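Local structure of protein Niban 2 (Homo sapiens, 7CTP) at residues A[29-34]-A[209-214]; A[55-60]-A[444-449]; A[136-141]-A[262-267]. The protein may help suppress apoptosis and promote melanoma cell invasion in vitro, represented here by a largely helical part that includes a PH domain. All coordinates share one frame; numbering follows the deposited sequence.

Contact 1: A[29-34]-A[209-214]; sequences QFYEDQ and TDAIRM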
# COMPACT_ATOMS: atom_id res chain seq x y z
N GLN A 29 22.19 3.85 3.69
CA GLN A 29 22.81 5.16 3.44
C GLN A 29 21.80 6.12 2.83
O GLN A 29 21.71 7.28 3.25
CB GLN A 29 24.03 5.02 2.54
CG GLN A 29 25.16 4.20 3.14
CD GLN A 29 26.31 3.97 2.17
OE1 GLN A 29 26.12 3.56 1.03
NE2 GLN A 29 27.53 4.25 2.63
N PHE A 30 21.01 5.66 1.85
CA PHE A 30 19.92 6.49 1.34
C PHE A 30 18.93 6.84 2.44
O PHE A 30 18.42 7.97 2.50
CB PHE A 30 19.19 5.77 0.19
CG PHE A 30 19.92 5.79 -1.12
CD1 PHE A 30 19.93 6.94 -1.91
CD2 PHE A 30 20.57 4.66 -1.58
CE1 PHE A 30 20.61 6.95 -3.13
CE2 PHE A 30 21.25 4.67 -2.80
CZ PHE A 30 21.26 5.81 -3.57
N TYR A 31 18.62 5.88 3.31
CA TYR A 31 17.63 6.11 4.36
C TYR A 31 18.11 7.15 5.37
O TYR A 31 17.37 8.09 5.70
CB TYR A 31 17.30 4.78 5.05
CG TYR A 31 16.33 4.92 6.18
CD1 TYR A 31 14.98 5.12 5.93
CD2 TYR A 31 16.76 4.89 7.50
CE1 TYR A 31 14.08 5.26 6.97
CE2 TYR A 31 15.87 5.03 8.54
CZ TYR A 31 14.54 5.22 8.27
OH TYR A 31 13.64 5.36 9.29
N GLU A 32 19.34 7.01 5.86
CA GLU A 32 19.86 7.99 6.81
C GLU A 32 19.94 9.38 6.18
O GLU A 32 19.65 10.38 6.85
CB GLU A 32 21.22 7.56 7.35
CG GLU A 32 21.15 6.36 8.30
CD GLU A 32 22.45 6.11 9.06
OE1 GLU A 32 22.96 7.05 9.71
OE2 GLU A 32 22.94 4.96 9.02
N ASP A 33 20.30 9.45 4.90
CA ASP A 33 20.29 10.74 4.21
C ASP A 33 18.89 11.32 4.12
O ASP A 33 18.68 12.51 4.37
CB ASP A 33 20.90 10.60 2.81
CG ASP A 33 22.41 10.57 2.82
OD1 ASP A 33 23.03 10.86 3.87
OD2 ASP A 33 23.00 10.24 1.76
N GLN A 34 17.90 10.47 3.80
CA GLN A 34 16.53 10.95 3.64
C GLN A 34 15.91 11.37 4.97
O GLN A 34 15.03 12.22 4.99
CB GLN A 34 15.63 9.88 3.01
CG GLN A 34 15.78 9.70 1.50
CD GLN A 34 15.64 11.00 0.71
OE1 GLN A 34 14.65 11.71 0.83
NE2 GLN A 34 16.66 11.31 -0.10
N THR A 209 9.94 5.52 2.24
CA THR A 209 9.50 5.30 0.87
C THR A 209 10.31 6.13 -0.12
O THR A 209 10.58 5.68 -1.24
CB THR A 209 8.01 5.57 0.74
OG1 THR A 209 7.74 6.91 1.14
CG2 THR A 209 7.24 4.64 1.65
N ASP A 210 10.73 7.34 0.27
CA ASP A 210 11.63 8.11 -0.58
C ASP A 210 12.99 7.43 -0.70
O ASP A 210 13.59 7.43 -1.78
CB ASP A 210 11.80 9.54 -0.04
CG ASP A 210 10.58 10.41 -0.30
OD1 ASP A 210 9.87 10.18 -1.31
OD2 ASP A 210 10.32 11.32 0.52
N ALA A 211 13.50 6.84 0.39
CA ALA A 211 14.78 6.15 0.29
C ALA A 211 14.69 4.95 -0.65
O ALA A 211 15.63 4.65 -1.39
CB ALA A 211 15.27 5.71 1.67
N ILE A 212 13.56 4.24 -0.60
CA ILE A 212 13.36 3.10 -1.50
C ILE A 212 13.40 3.58 -2.94
O ILE A 212 14.05 2.97 -3.79
CB ILE A 212 12.02 2.40 -1.19
CG1 ILE A 212 12.13 1.57 0.10
CG2 ILE A 212 11.60 1.51 -2.38
CD1 ILE A 212 12.88 0.23 -0.09
N ARG A 213 12.71 4.68 -3.22
CA ARG A 213 12.66 5.19 -4.58
C ARG A 213 14.03 5.65 -5.05
O ARG A 213 14.44 5.36 -6.18
CB ARG A 213 11.64 6.33 -4.69
CG ARG A 213 11.53 6.91 -6.10
CD ARG A 213 10.48 8.02 -6.18
NE ARG A 213 10.63 9.00 -5.10
CZ ARG A 213 11.55 9.96 -5.07
NH1 ARG A 213 12.43 10.09 -6.05
NH2 ARG A 213 11.58 10.80 -4.04
N MET A 214 14.78 6.34 -4.17
CA MET A 214 16.10 6.83 -4.56
C MET A 214 17.08 5.69 -4.79
O MET A 214 17.93 5.77 -5.68
CB MET A 214 16.68 7.79 -3.52
CG MET A 214 15.80 8.94 -3.11
SD MET A 214 15.56 10.17 -4.40
CE MET A 214 16.96 9.89 -5.47
O HOH W 1 12.45 12.30 2.58

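Contact 2: A[55-60]-A[444-449]; sequences AQLLWR and VYTFET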
# COMPACT_ATOMS: atom_id res chain seq x y z
N ALA A 55 -10.07 17.81 8.56
CA ALA A 55 -11.20 17.21 7.86
C ALA A 55 -12.51 17.66 8.50
O ALA A 55 -12.55 18.15 9.63
CB ALA A 55 -11.09 15.69 7.88
N GLN A 56 -13.59 17.49 7.74
CA GLN A 56 -14.92 17.78 8.26
C GLN A 56 -15.47 16.60 9.05
O GLN A 56 -16.11 16.78 10.09
CB GLN A 56 -15.87 18.15 7.12
CG GLN A 56 -15.38 19.30 6.29
CD GLN A 56 -16.09 20.59 6.61
OE1 GLN A 56 -16.49 20.82 7.75
NE2 GLN A 56 -16.25 21.45 5.61
N LEU A 57 -15.23 15.38 8.56
CA LEU A 57 -15.61 14.20 9.32
C LEU A 57 -14.66 14.01 10.50
O LEU A 57 -13.51 14.47 10.48
CB LEU A 57 -15.60 12.95 8.43
CG LEU A 57 -16.68 12.84 7.35
CD1 LEU A 57 -16.41 11.66 6.42
CD2 LEU A 57 -18.04 12.69 8.00
N LEU A 58 -15.16 13.37 11.54
CA LEU A 58 -14.32 12.97 12.65
C LEU A 58 -13.61 11.67 12.31
O LEU A 58 -14.08 10.89 11.48
CB LEU A 58 -15.15 12.81 13.92
CG LEU A 58 -15.98 14.02 14.31
CD1 LEU A 58 -16.72 13.74 15.59
CD2 LEU A 58 -15.09 15.25 14.45
N TRP A 59 -12.47 11.45 12.95
CA TRP A 59 -11.69 10.23 12.78
C TRP A 59 -11.67 9.46 14.09
O TRP A 59 -11.46 10.04 15.16
CB TRP A 59 -10.25 10.55 12.33
CG TRP A 59 -10.13 11.37 11.05
CD1 TRP A 59 -11.14 11.70 10.19
CD2 TRP A 59 -8.93 11.93 10.50
NE1 TRP A 59 -10.64 12.44 9.14
CE2 TRP A 59 -9.29 12.60 9.31
CE3 TRP A 59 -7.59 11.94 10.90
CZ2 TRP A 59 -8.35 13.26 8.51
CZ3 TRP A 59 -6.66 12.61 10.11
CH2 TRP A 59 -7.05 13.26 8.93
N ARG A 60 -11.93 8.15 14.00
CA ARG A 60 -11.92 7.28 15.16
C ARG A 60 -10.55 7.31 15.84
O ARG A 60 -9.52 7.24 15.17
CB ARG A 60 -12.28 5.87 14.70
CG ARG A 60 -12.43 4.83 15.76
CD ARG A 60 -12.58 3.46 15.10
NE ARG A 60 -13.73 3.43 14.18
CZ ARG A 60 -15.00 3.40 14.57
NH1 ARG A 60 -15.30 3.38 15.86
NH2 ARG A 60 -15.97 3.39 13.66
N VAL A 444 -19.15 6.56 9.61
CA VAL A 444 -19.90 5.89 10.66
C VAL A 444 -19.45 6.35 12.04
O VAL A 444 -20.26 6.48 12.95
CB VAL A 444 -19.81 4.36 10.51
CG1 VAL A 444 -20.43 3.93 9.17
CG2 VAL A 444 -18.39 3.88 10.65
N TYR A 445 -18.15 6.63 12.21
CA TYR A 445 -17.69 7.17 13.49
C TYR A 445 -18.33 8.52 13.77
O TYR A 445 -18.81 8.79 14.88
CB TYR A 445 -16.16 7.29 13.52
CG TYR A 445 -15.65 7.91 14.80
CD1 TYR A 445 -15.68 7.22 16.00
CD2 TYR A 445 -15.14 9.21 14.81
CE1 TYR A 445 -15.22 7.78 17.17
CE2 TYR A 445 -14.68 9.79 15.98
CZ TYR A 445 -14.72 9.06 17.16
OH TYR A 445 -14.26 9.63 18.33
N THR A 446 -18.32 9.40 12.76
CA THR A 446 -18.95 10.71 12.90
C THR A 446 -20.44 10.56 13.20
O THR A 446 -20.97 11.24 14.09
CB THR A 446 -18.74 11.53 11.63
OG1 THR A 446 -17.33 11.68 11.39
CG2 THR A 446 -19.38 12.90 11.78
N PHE A 447 -21.12 9.68 12.46
CA PHE A 447 -22.55 9.48 12.69
C PHE A 447 -22.82 9.05 14.13
O PHE A 447 -23.73 9.57 14.78
CB PHE A 447 -23.12 8.44 11.72
CG PHE A 447 -24.62 8.26 11.86
CD1 PHE A 447 -25.49 9.20 11.32
CD2 PHE A 447 -25.14 7.18 12.56
CE1 PHE A 447 -26.86 9.05 11.46
CE2 PHE A 447 -26.51 7.02 12.70
CZ PHE A 447 -27.37 7.95 12.15
N GLU A 448 -22.04 8.08 14.63
CA GLU A 448 -22.23 7.61 15.99
C GLU A 448 -22.01 8.73 17.00
O GLU A 448 -22.83 8.95 17.90
CB GLU A 448 -21.29 6.44 16.29
CG GLU A 448 -21.40 5.95 17.74
CD GLU A 448 -20.61 4.69 18.02
OE1 GLU A 448 -19.72 4.35 17.21
OE2 GLU A 448 -20.88 4.05 19.06
N THR A 449 -20.90 9.46 16.84
CA THR A 449 -20.57 10.51 17.79
C THR A 449 -21.62 11.61 17.79
O THR A 449 -22.06 12.07 18.85
CB THR A 449 -19.19 11.08 17.47
OG1 THR A 449 -18.25 10.01 17.36
CG2 THR A 449 -18.73 12.03 18.57
O HOH W 2 -18.94 4.09 14.76
O HOH W 3 -17.60 2.85 17.82

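Contact 3: A[136-141]-A[262-267]; sequences NSLPGT and ERQRQW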
# COMPACT_ATOMS: atom_id res chain seq x y z
N ASN A 136 6.55 -19.23 -16.84
CA ASN A 136 7.81 -18.71 -17.36
C ASN A 136 8.73 -18.23 -16.24
O ASN A 136 9.60 -17.38 -16.46
CB ASN A 136 7.55 -17.60 -18.37
CG ASN A 136 6.88 -18.12 -19.63
OD1 ASN A 136 7.52 -18.75 -20.47
ND2 ASN A 136 5.58 -17.89 -19.74
N SER A 137 8.55 -18.78 -15.04
CA SER A 137 9.43 -18.42 -13.94
C SER A 137 10.84 -18.96 -14.14
O SER A 137 11.79 -18.44 -13.56
CB SER A 137 8.86 -18.92 -12.62
OG SER A 137 8.60 -20.31 -12.65
N LEU A 138 10.99 -20.00 -14.96
CA LEU A 138 12.30 -20.48 -15.37
C LEU A 138 12.39 -20.39 -16.89
O LEU A 138 11.38 -20.57 -17.58
CB LEU A 138 12.53 -21.91 -14.89
CG LEU A 138 12.47 -22.04 -13.36
CD1 LEU A 138 12.35 -23.49 -12.90
CD2 LEU A 138 13.70 -21.36 -12.71
N PRO A 139 13.56 -20.09 -17.44
CA PRO A 139 13.65 -19.74 -18.86
C PRO A 139 13.58 -20.96 -19.77
O PRO A 139 13.84 -22.09 -19.36
CB PRO A 139 15.02 -19.06 -18.97
CG PRO A 139 15.83 -19.77 -17.95
CD PRO A 139 14.89 -20.01 -16.79
N GLY A 140 13.22 -20.69 -21.02
CA GLY A 140 13.28 -21.68 -22.08
C GLY A 140 12.15 -22.69 -22.08
O GLY A 140 12.24 -23.69 -22.80
N THR A 141 11.09 -22.44 -21.32
CA THR A 141 10.04 -23.44 -21.13
C THR A 141 9.37 -23.81 -22.44
O THR A 141 9.10 -24.99 -22.70
CB THR A 141 9.00 -22.93 -20.15
OG1 THR A 141 9.67 -22.32 -19.03
CG2 THR A 141 8.16 -24.07 -19.67
N GLU A 262 7.58 -29.38 -12.22
CA GLU A 262 8.31 -29.79 -11.02
C GLU A 262 9.48 -28.86 -10.75
O GLU A 262 9.73 -28.49 -9.59
CB GLU A 262 8.78 -31.23 -11.16
CG GLU A 262 9.68 -31.74 -10.02
CD GLU A 262 9.06 -31.61 -8.62
OE1 GLU A 262 7.83 -31.39 -8.50
OE2 GLU A 262 9.82 -31.76 -7.63
N ARG A 263 10.21 -28.46 -11.79
CA ARG A 263 11.29 -27.50 -11.61
C ARG A 263 10.75 -26.16 -11.12
O ARG A 263 11.36 -25.51 -10.26
CB ARG A 263 12.06 -27.33 -12.92
CG ARG A 263 12.88 -28.57 -13.31
CD ARG A 263 13.58 -28.38 -14.64
NE ARG A 263 14.57 -27.31 -14.57
CZ ARG A 263 14.55 -26.22 -15.33
NH1 ARG A 263 15.49 -25.28 -15.19
NH2 ARG A 263 13.59 -26.07 -16.24
N GLN A 264 9.58 -25.75 -11.63
CA GLN A 264 8.95 -24.51 -11.18
C GLN A 264 8.64 -24.57 -9.69
O GLN A 264 8.87 -23.59 -8.96
CB GLN A 264 7.68 -24.22 -11.99
CG GLN A 264 7.93 -23.79 -13.43
CD GLN A 264 6.72 -24.03 -14.35
OE1 GLN A 264 5.59 -24.19 -13.89
NE2 GLN A 264 6.97 -24.06 -15.65
N ARG A 265 8.17 -25.72 -9.21
CA ARG A 265 7.83 -25.87 -7.80
C ARG A 265 9.07 -25.85 -6.91
O ARG A 265 9.05 -25.29 -5.81
CB ARG A 265 7.04 -27.15 -7.58
CG ARG A 265 6.48 -27.31 -6.17
CD ARG A 265 6.62 -28.74 -5.67
NE ARG A 265 7.99 -29.03 -5.26
CZ ARG A 265 8.33 -29.89 -4.31
NH1 ARG A 265 9.60 -30.09 -4.01
NH2 ARG A 265 7.40 -30.55 -3.65
N GLN A 266 10.17 -26.46 -7.38
CA GLN A 266 11.40 -26.41 -6.61
C GLN A 266 11.91 -24.98 -6.48
O GLN A 266 12.39 -24.58 -5.41
CB GLN A 266 12.46 -27.30 -7.26
CG GLN A 266 12.11 -28.75 -7.19
CD GLN A 266 13.05 -29.60 -8.00
OE1 GLN A 266 12.63 -30.42 -8.81
NE2 GLN A 266 14.35 -29.39 -7.80
N TRP A 267 11.80 -24.19 -7.55
CA TRP A 267 12.26 -22.81 -7.45
C TRP A 267 11.42 -22.03 -6.44
O TRP A 267 11.96 -21.21 -5.68
CB TRP A 267 12.24 -22.11 -8.81
CG TRP A 267 12.45 -20.65 -8.61
CD1 TRP A 267 11.51 -19.67 -8.68
CD2 TRP A 267 13.66 -20.03 -8.17
NE1 TRP A 267 12.07 -18.46 -8.36
CE2 TRP A 267 13.39 -18.65 -8.04
CE3 TRP A 267 14.95 -20.49 -7.90
CZ2 TRP A 267 14.36 -17.72 -7.65
CZ3 TRP A 267 15.92 -19.57 -7.51
CH2 TRP A 267 15.62 -18.20 -7.38
O HOH W 4 8.58 -21.05 -10.13
O HOH W 5 14.84 -23.60 -17.21

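Contact 1: A[29-34]-A[209-214]
Tyr31 and Ala211 mark the tight centre where helix 10-48 crosses helix 204-218. The axes of segments 29-34 and 209-214 approach to 8.4 Å at 133° between their N-to-C directions, an oblique crossing nearer antiparallel than parallel, consistent with the small alanine at its centre. The methyl of Ala211 lies against the backbone of the other helix, its CB 3.6 Å from Tyr31 CA, and sits at the edge of the Tyr31 ring. With its CG anti to the backbone N (chi1 178°), that ring swings off to meet Phe286 edge-to-face on helix 260-337. Phe30 completes the apolar part: its CD1 comes within 3.7 Å of Met214 CB, the two side chains crossing at about a right angle, and the Met214 carbonyl lies over one face of the ring, offset toward its rim.

The other flank is polar and watered. Gln34, bent at its second torsion, lays its CG over the backbone of Ala211 and brings OE1 to 3.7 Å from Asp210 CB, its amide turned 80° from the carboxylate. No direct hydrogen bond crosses the segments; instead water 1 donates both to Gln34 OE1 at 2.9 Å and to Asp210 OD2 at 3.1 Å. Asn534 also bonds Gln34 OE1, so this buried amide oxygen has two donors. Asp210 OD1 in turn takes Arg213 NH2 at 3.3 Å from above the carboxylate plane, in a salt bridge, and Arg213 reaches on to Glu537. Shortening Gln34 to an alanine would probably leave water 1 and Asn534 without their shared acceptor and open a gap beside Met214 CG. The chemistry thus implies two modes of joining: close apolar fit at Ala211, and a water-mediated polar margin that also draws in helix 532-555.

Contact 2: A[55-60]-A[444-449]
Leu58 and Arg60 lie in the irregular connection between helix 10-48 and the first PH-domain strand, 70-77, and pack across one side of helix 422-455 at Tyr445 and Thr446. One direct hydrogen bond joins the segments: Leu58 N gives to Thr446 OG1 at 2.8 Å, bent to 141° at the hydrogen. The same hydroxyl is also bonded to Asn442 O, one turn back in its own helix.

Van der Waals contacts flank this bond: the Leu57 and Thr446 side chains cross at about a right angle, CD2 against OG1, Leu58 CB lies at the edge of the Tyr445 ring, and Leu58 CD1 reaches Thr449 CG2 at 4.0 Å.

Aromatic packing is the third kind. Arg60 CA stands 3.6 Å from the Tyr445 centroid, 3° off the normal, a CH-pi contact, while Thr449 OG1 lies over the opposite face. The Arg60 side chain starts out trans to its own nitrogen and then bends at chi3, which brings one face of its guanidinium against Tyr445 CD1, the two planes steeply inclined.

The charged end of Arg60 pairs with Asp441 in a salt bridge. Waters 2 and 3 link it to Glu448, and water 2 donates to Glu448 OE1 at 2.6 Å.

Contact 3: A[136-141]-A[262-267]
Leu138 turns its CG anti to its own carbonyl carbon (chi1 -60°), and Arg263 bends at chi3 (65°), which together bring the leucine methyl CD1 over one face of the guanidinium, toward its rim. The contact ties a PH-domain loop, between helix 127-134 and strand 157-162, to the first turns of the long helix 260-337.

Leu138 carries the apolar part. Its CD1 rests on the helix backbone, 3.5 Å from Arg263 O, while CD2 approaches Trp267 CB at 4.2 Å. Lys249 of helix 232-252 touches both Leu138 and Trp267, placing a third element beside the leucine.

Polar groups border it and meet through water rather than directly. Ser137 OG, bonded also to Ile134 O, abuts Gln264 CG at 3.6 Å. Water 4 donates to this hydroxyl and to Gln264 O. Further along the loop, Thr141 CG2 grazes the Gln264 amide.

Arg263 is held in two directions: NH1 is hydrogen-bonded to Gly253 O, and water 5, in the guanidinium plane, accepts from Arg263 NH1 at 2.7 Å while donating to Pro139 O at 2.8 Å.

How the contacts relate
Contact 1 is the most buried and lies nearest the chain's centre; contacts 2 and 3 are partly buried, on opposite sides of that centre, with centres 51 Å apart. None touches another. Helix 10-48 takes part in contact 1 and leads into the loop of contact 2, while helix 260-337, whose start forms contact 3, also covers Tyr31 of contact 1 farther along. Contact 1 joins helix to helix; the others each set a loop on a helix. Water bridges all three, but only contact 2 adds a direct hydrogen bond between its segments and a CH-pi contact.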